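Local coordinates for protein DyP (Bjerkandera adusta, PDB 3VXJ) that binds heme b and probably uses hydrogen peroxide to oxidise dyes and phenols such as 2,6-dimethoxyphenol, at residues I15-K20 with I54-P59; T39-Y44 with S140-S145; F71-L76 with A88-G93. All coordinates share one frame; numbering follows the deposited sequence.

Overall arrangement
Starting at the N terminus, the chain leaves helix 13-16, makes strand 23-31 and helix 34-48, and comes back at helix 52-55, where contact 1 closes the first loop. Contact 2 opens inside that loop, at 39-44, and closes only at 140-145, so the two cross. Contact 3, 71-76 with 88-93, follows contact 1 in series and is nested within the loop of contact 2. Contact 1 joins two helix ends near the surface, contact 2 packs the two helices of the N-terminal ferredoxin-like half, and contact 3 folds a loop against the end of strand 65-71 and the start of helix 73-78. Contacts 2 and 3 come within about 4 Å between nearest atoms, without touching.

Contact 1 (I15-K20 with I54-P59)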
# COMPACT_ATOMS: atom_id res chain seq x y z
N ILE A 15 -5.36 -8.62 5.94
CA ILE A 15 -5.62 -8.85 4.53
C ILE A 15 -6.98 -8.29 4.10
O ILE A 15 -7.08 -7.60 3.08
CB ILE A 15 -5.60 -10.35 4.19
CG1 ILE A 15 -4.24 -10.97 4.51
CG2 ILE A 15 -5.94 -10.57 2.72
CD1 ILE A 15 -4.27 -12.49 4.53
N LEU A 16 -8.01 -8.58 4.88
CA LEU A 16 -9.40 -8.34 4.48
C LEU A 16 -9.99 -7.08 5.09
O LEU A 16 -10.76 -6.37 4.45
CB LEU A 16 -10.26 -9.57 4.82
CG LEU A 16 -11.76 -9.60 4.50
CD1 LEU A 16 -11.99 -9.44 3.01
CD2 LEU A 16 -12.40 -10.88 5.02
N VAL A 17 -9.63 -6.81 6.34
CA VAL A 17 -10.24 -5.73 7.11
C VAL A 17 -9.25 -4.58 7.30
O VAL A 17 -9.63 -3.41 7.20
CB VAL A 17 -10.75 -6.26 8.48
CG1 VAL A 17 -11.43 -5.15 9.28
CG2 VAL A 17 -11.72 -7.43 8.27
N GLY A 18 -8.00 -4.92 7.57
CA GLY A 18 -6.96 -3.93 7.85
C GLY A 18 -6.91 -3.63 9.33
O GLY A 18 -7.95 -3.41 9.97
N MET A 19 -5.71 -3.60 9.89
CA MET A 19 -5.54 -3.38 11.33
C MET A 19 -6.02 -2.00 11.78
O MET A 19 -6.61 -1.87 12.87
CB MET A 19 -4.09 -3.60 11.76
CG MET A 19 -3.66 -5.06 11.71
SD MET A 19 -2.00 -5.27 12.34
CE MET A 19 -1.83 -7.05 12.21
N LYS A 20 -5.79 -0.98 10.96
CA LYS A 20 -6.21 0.41 11.26
C LYS A 20 -5.77 0.87 12.65
O LYS A 20 -6.46 1.65 13.31
CB LYS A 20 -7.73 0.59 11.10
CG LYS A 20 -8.26 0.28 9.71
CD LYS A 20 -9.72 0.70 9.59
CE LYS A 20 -10.36 0.12 8.34
NZ LYS A 20 -9.66 0.54 7.09
N ILE A 54 -11.98 -11.09 14.47
CA ILE A 54 -11.62 -10.29 15.65
C ILE A 54 -11.62 -8.79 15.30
O ILE A 54 -12.09 -7.97 16.09
CB ILE A 54 -10.27 -10.73 16.29
CG1 ILE A 54 -10.38 -12.15 16.88
CG2 ILE A 54 -9.80 -9.72 17.35
CD1 ILE A 54 -11.32 -12.30 18.06
N LEU A 55 -11.11 -8.45 14.12
CA LEU A 55 -11.06 -7.06 13.67
C LEU A 55 -12.42 -6.41 13.47
O LEU A 55 -12.53 -5.19 13.49
CB LEU A 55 -10.21 -6.92 12.40
CG LEU A 55 -8.72 -7.22 12.52
CD1 LEU A 55 -7.96 -6.66 11.31
CD2 LEU A 55 -8.14 -6.67 13.79
N ILE A 56 -13.46 -7.22 13.25
CA ILE A 56 -14.82 -6.69 13.11
C ILE A 56 -15.66 -6.86 14.38
O ILE A 56 -16.85 -6.55 14.40
CB ILE A 56 -15.56 -7.27 11.86
CG1 ILE A 56 -15.77 -8.78 12.00
CG2 ILE A 56 -14.80 -6.92 10.57
CD1 ILE A 56 -16.83 -9.35 11.06
N SER A 57 -15.02 -7.36 15.44
CA SER A 57 -15.66 -7.53 16.74
C SER A 57 -15.64 -6.23 17.52
O SER A 57 -14.90 -5.30 17.18
CB SER A 57 -14.97 -8.64 17.53
OG SER A 57 -15.13 -9.90 16.91
N ASP A 58 -16.46 -6.16 18.57
CA ASP A 58 -16.50 -5.02 19.48
C ASP A 58 -15.10 -4.76 20.05
O ASP A 58 -14.43 -5.70 20.49
CB ASP A 58 -17.51 -5.27 20.60
CG ASP A 58 -17.87 -4.01 21.36
OD1 ASP A 58 -18.99 -3.49 21.15
OD2 ASP A 58 -17.05 -3.53 22.17
N PRO A 59 -14.65 -3.48 20.03
CA PRO A 59 -13.32 -3.11 20.52
C PRO A 59 -13.00 -3.58 21.94
O PRO A 59 -11.83 -3.76 22.28
CB PRO A 59 -13.34 -1.58 20.44
CG PRO A 59 -14.26 -1.30 19.31
CD PRO A 59 -15.35 -2.33 19.44
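The two backbones come nearest at Val-17 and Leu-55, with CA atoms 6.7 Å apart, where each chain is just running off the end of a short helix. The contact is apolar and modest in area. Val-17 faces the other segment, and its two methyls divide the work. With CG1 anti to the backbone N (chi1 -179°), that methyl lies against Leu-55 CB at 3.8 Å, the two side chains passing antiparallel. Val-17 CG2 meets the branch methyl CG2 of Ile-56 at 3.9 Å, and these two side chains lie roughly perpendicular. Leu-55 reaches further along the partner chain: its CD1 settles 3.5 Å from Gly-18 O and also touches the backbone N of Met-19. Gly-18 has positive phi, the usual way for a glycine to end a helix, and this turns the chain away from helix 13-16 and past Leu-55. Met-19 then directs its CB away from the contact, and its N is bonded to Asp-14 OD1. The pair sits near the surface, beside the four-stranded antiparallel sheet of the N-terminal ferredoxin-like domain: Leu-55 and Met-19 both rest on Phe-66 of strand 65-71, while Val-17 and Leu-16 lean on Ala-52 in helix 52-55.

Contact 2 (T39-Y44 with S140-S145); sequences TALKTY and STFGSS
Phe-142 pushes its ring between Ala-40, Leu-41 and Tyr-44, at the place where helix 34-48 meets the end of helix 128-142. These are the two helices of a ferredoxin-like beta-alpha-beta-beta-alpha-beta fold, with sheet order 2-3-1-4. The small residue sets the close spacing: the CA atoms of Ala-40 and Phe-142 are only 5.3 Å apart. Ala-40 CB is the bump, seated in the corner formed by Phe-142 CD1, at 3.5 Å, and the carbonyl O of Thr-141. The hollow beside it takes the far end of the phenylalanine. There Phe-142 CE2 stands 3.6 Å from Tyr-44 CG, over one face of the tyrosine and offset toward its rim, an edge-to-face pair with planes at 60°. CG anti to the backbone N (chi1 -168°) carries the Tyr-44 ring alongside Phe-142, and chi2 of 78° turns its face to the Phe-142 edge. Leu-41 CD1 closes the ring's tip, 4.2 Å from Phe-142 CZ. On the outer side Thr-141 CG2 fits against Ala-40 O and the Tyr-44 ring, while its OG1 bonds back to Asp-137 O. Phe-121 of the sheet adds another edge-to-face partner for Phe-142. Past the helix end, Gly-143 with positive phi turns the chain, and Ser-145 comes back to grip Phe-142 O twice from the same face of the carbonyl plane, through its N and, at 2.7 Å, through its OG.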
# COMPACT_ATOMS: atom_id res chain seq x y z
N THR A 39 7.41 -25.51 16.71
CA THR A 39 6.72 -25.68 17.98
C THR A 39 6.38 -24.32 18.61
O THR A 39 5.28 -24.14 19.15
CB THR A 39 7.46 -26.63 18.96
OG1 THR A 39 6.72 -26.74 20.18
CG2 THR A 39 8.89 -26.15 19.25
N ALA A 40 7.30 -23.36 18.53
CA ALA A 40 7.00 -21.99 18.97
C ALA A 40 5.78 -21.43 18.22
O ALA A 40 4.94 -20.76 18.81
CB ALA A 40 8.21 -21.09 18.81
N LEU A 41 5.70 -21.70 16.91
CA LEU A 41 4.60 -21.20 16.09
C LEU A 41 3.26 -21.78 16.52
O LEU A 41 2.26 -21.06 16.60
CB LEU A 41 4.86 -21.49 14.61
CG LEU A 41 3.87 -20.85 13.63
CD1 LEU A 41 3.87 -19.33 13.78
CD2 LEU A 41 4.20 -21.23 12.21
N LYS A 42 3.24 -23.08 16.81
CA LYS A 42 2.03 -23.74 17.30
C LYS A 42 1.56 -23.18 18.64
O LYS A 42 0.37 -23.12 18.90
CB LYS A 42 2.22 -25.26 17.37
CG LYS A 42 2.20 -25.92 15.99
CD LYS A 42 2.59 -27.39 16.05
CE LYS A 42 2.12 -28.13 14.81
NZ LYS A 42 2.52 -29.57 14.80
N THR A 43 2.51 -22.75 19.48
CA THR A 43 2.20 -22.05 20.72
C THR A 43 1.65 -20.65 20.44
O THR A 43 0.67 -20.21 21.06
CB THR A 43 3.48 -21.89 21.59
OG1 THR A 43 4.04 -23.17 21.85
CG2 THR A 43 3.16 -21.21 22.90
N TYR A 44 2.30 -19.96 19.52
CA TYR A 44 2.03 -18.55 19.26
C TYR A 44 0.68 -18.29 18.57
O TYR A 44 -0.05 -17.38 18.96
CB TYR A 44 3.18 -17.97 18.43
CG TYR A 44 3.17 -16.47 18.34
CD1 TYR A 44 3.61 -15.69 19.40
CD2 TYR A 44 2.71 -15.82 17.18
CE1 TYR A 44 3.60 -14.31 19.33
CE2 TYR A 44 2.69 -14.44 17.10
CZ TYR A 44 3.14 -13.69 18.17
OH TYR A 44 3.12 -12.33 18.09
N SER A 140 10.36 -13.96 23.61
CA SER A 140 10.18 -14.95 24.68
C SER A 140 9.66 -16.29 24.14
O SER A 140 10.11 -17.35 24.58
CB SER A 140 9.23 -14.41 25.75
OG SER A 140 9.07 -15.34 26.81
N THR A 141 8.73 -16.23 23.20
CA THR A 141 8.11 -17.44 22.66
C THR A 141 9.02 -18.16 21.67
O THR A 141 9.16 -19.38 21.71
CB THR A 141 6.74 -17.11 22.03
OG1 THR A 141 5.88 -16.56 23.04
CG2 THR A 141 6.08 -18.36 21.45
N PHE A 142 9.65 -17.40 20.77
CA PHE A 142 10.47 -18.00 19.72
C PHE A 142 11.92 -18.19 20.13
O PHE A 142 12.59 -19.09 19.62
CB PHE A 142 10.35 -17.21 18.42
CG PHE A 142 9.01 -17.35 17.76
CD1 PHE A 142 8.80 -18.32 16.79
CD2 PHE A 142 7.95 -16.53 18.14
CE1 PHE A 142 7.55 -18.47 16.20
CE2 PHE A 142 6.69 -16.68 17.54
CZ PHE A 142 6.49 -17.65 16.57
N GLY A 143 12.41 -17.34 21.03
CA GLY A 143 13.79 -17.43 21.50
C GLY A 143 14.78 -17.44 20.35
O GLY A 143 14.61 -16.72 19.36
N SER A 144 15.80 -18.29 20.47
CA SER A 144 16.86 -18.37 19.47
C SER A 144 16.47 -19.13 18.20
O SER A 144 17.29 -19.28 17.31
CB SER A 144 18.11 -18.99 20.09
OG SER A 144 17.85 -20.31 20.49
N SER A 145 15.21 -19.59 18.11
CA SER A 145 14.73 -20.23 16.87
C SER A 145 14.66 -19.23 15.72
O SER A 145 14.61 -19.63 14.56
CB SER A 145 13.38 -20.93 17.07
OG SER A 145 12.29 -20.01 17.13

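Contact 3 (F71-L76 with A88-G93)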
# COMPACT_ATOMS: atom_id res chain seq x y z
N PHE A 71 5.43 -15.12 5.29
CA PHE A 71 6.70 -15.78 4.97
C PHE A 71 7.16 -15.46 3.57
O PHE A 71 6.36 -15.38 2.64
CB PHE A 71 6.54 -17.30 5.10
CG PHE A 71 6.29 -17.75 6.50
CD1 PHE A 71 7.34 -17.97 7.37
CD2 PHE A 71 4.99 -17.91 6.96
CE1 PHE A 71 7.11 -18.36 8.69
CE2 PHE A 71 4.74 -18.31 8.28
CZ PHE A 71 5.81 -18.53 9.14
N SER A 72 8.46 -15.30 3.41
CA SER A 72 9.07 -15.20 2.10
C SER A 72 9.26 -16.60 1.54
O SER A 72 9.08 -17.59 2.25
CB SER A 72 10.42 -14.51 2.22
OG SER A 72 11.34 -15.41 2.82
N ASN A 73 9.66 -16.69 0.28
CA ASN A 73 10.00 -17.97 -0.30
C ASN A 73 11.12 -18.66 0.46
O ASN A 73 11.04 -19.87 0.73
CB ASN A 73 10.40 -17.80 -1.77
CG ASN A 73 10.84 -19.10 -2.38
OD1 ASN A 73 10.03 -19.98 -2.65
ND2 ASN A 73 12.14 -19.25 -2.57
N THR A 74 12.17 -17.93 0.82
CA THR A 74 13.27 -18.58 1.52
C THR A 74 12.85 -19.03 2.93
O THR A 74 13.37 -20.01 3.44
CB THR A 74 14.53 -17.73 1.57
OG1 THR A 74 14.19 -16.40 2.00
CG2 THR A 74 15.16 -17.66 0.19
N GLY A 75 11.88 -18.32 3.52
CA GLY A 75 11.32 -18.73 4.81
C GLY A 75 10.59 -20.06 4.72
O GLY A 75 10.81 -20.94 5.55
N LEU A 76 9.75 -20.21 3.71
CA LEU A 76 9.06 -21.47 3.45
C LEU A 76 10.07 -22.59 3.21
O LEU A 76 9.95 -23.68 3.80
CB LEU A 76 8.07 -21.33 2.30
CG LEU A 76 6.91 -20.38 2.60
CD1 LEU A 76 5.98 -20.26 1.40
CD2 LEU A 76 6.13 -20.80 3.85
N ALA A 88 4.43 -16.04 -9.99
CA ALA A 88 5.64 -15.89 -10.81
C ALA A 88 6.76 -15.10 -10.12
O ALA A 88 7.94 -15.32 -10.42
CB ALA A 88 5.29 -15.25 -12.14
N GLN A 89 6.40 -14.17 -9.22
CA GLN A 89 7.40 -13.29 -8.61
C GLN A 89 7.83 -13.70 -7.21
O GLN A 89 8.96 -13.45 -6.80
CB GLN A 89 6.89 -11.85 -8.57
CG GLN A 89 7.06 -11.12 -9.88
CD GLN A 89 5.94 -11.41 -10.85
OE1 GLN A 89 4.78 -11.46 -10.45
NE2 GLN A 89 6.27 -11.57 -12.12
N PHE A 90 6.92 -14.30 -6.44
CA PHE A 90 7.22 -14.68 -5.06
C PHE A 90 8.52 -15.50 -4.91
O PHE A 90 9.30 -15.22 -4.01
CB PHE A 90 6.01 -15.40 -4.47
CG PHE A 90 6.21 -15.90 -3.06
CD1 PHE A 90 6.18 -15.02 -1.97
CD2 PHE A 90 6.37 -17.26 -2.82
CE1 PHE A 90 6.33 -15.50 -0.67
CE2 PHE A 90 6.52 -17.75 -1.53
CZ PHE A 90 6.50 -16.86 -0.45
N PRO A 91 8.76 -16.51 -5.79
CA PRO A 91 9.91 -17.37 -5.51
C PRO A 91 11.26 -16.65 -5.52
O PRO A 91 12.12 -17.00 -4.71
CB PRO A 91 9.84 -18.42 -6.62
CG PRO A 91 8.37 -18.51 -6.94
CD PRO A 91 7.93 -17.07 -6.88
N ASP A 92 11.45 -15.68 -6.41
CA ASP A 92 12.77 -15.04 -6.51
C ASP A 92 12.95 -13.90 -5.52
O ASP A 92 14.08 -13.42 -5.33
CB ASP A 92 13.05 -14.54 -7.93
CG ASP A 92 13.28 -15.67 -8.91
OD1 ASP A 92 13.55 -16.82 -8.48
OD2 ASP A 92 13.22 -15.40 -10.12
N GLY A 93 11.87 -13.45 -4.89
CA GLY A 93 11.92 -12.32 -3.95
C GLY A 93 11.94 -10.97 -4.66
O GLY A 93 12.18 -10.88 -5.87
O HOH W 1 9.70 -14.21 -1.44
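Phe-90 drives its ring into the first turn of helix 73-78, meeting mostly backbone. A chi1 of 178°, which sets CG opposite the backbone N, stretches the ring out from the loop until its CZ lies 3.2 Å from Asn-73 N. Phe-71 O lies in the ring plane at the edge, 3.3 Å from Phe-90 CE1, so the carbonyl faces the weakly positive rim of C-H groups. Leu-76 CD1 also comes to the edge, 3.9 Å from Phe-90 CE2. Asn-73 CB instead covers one face in a CH-pi contact, 4.3 Å from the ring centroid and 26° off the normal. The asparagine amide lies alongside Pro-91, its ND2 3.1 Å from Pro-91 O but at a poor angle for a bond. A water joins the backbones, accepting from Asn-73 N at 3.0 Å and donating to Phe-90 O at 2.8 Å; it thereby serves an N-H in the first turn of the helix. Replacing Phe-90 by an alanine is likely to open a gap beneath Asn-73 CB and beside Leu-76 CD1, and to cost the loop its ring-to-backbone packing on the helix start.

The next shell fixes both sides. Ser-72 is the N-cap, its OG accepting from Gly-75 N at 3.0 Å while also bonded to Ile-117 O. Across the contact, Asp-87 OD2 takes both Gln-89 N and Phe-90 N, holding the backbone that carries the ring. The whole arrangement lies where the two sheets of the molecule meet: Phe-71, ending strand 65-71, makes backbone bonds with Phe-429 of strand 420-430, Phe-90 packs on Phe-429 and Phe-217, and helix 433-440 covers Phe-71 and Leu-76 through Ile-440.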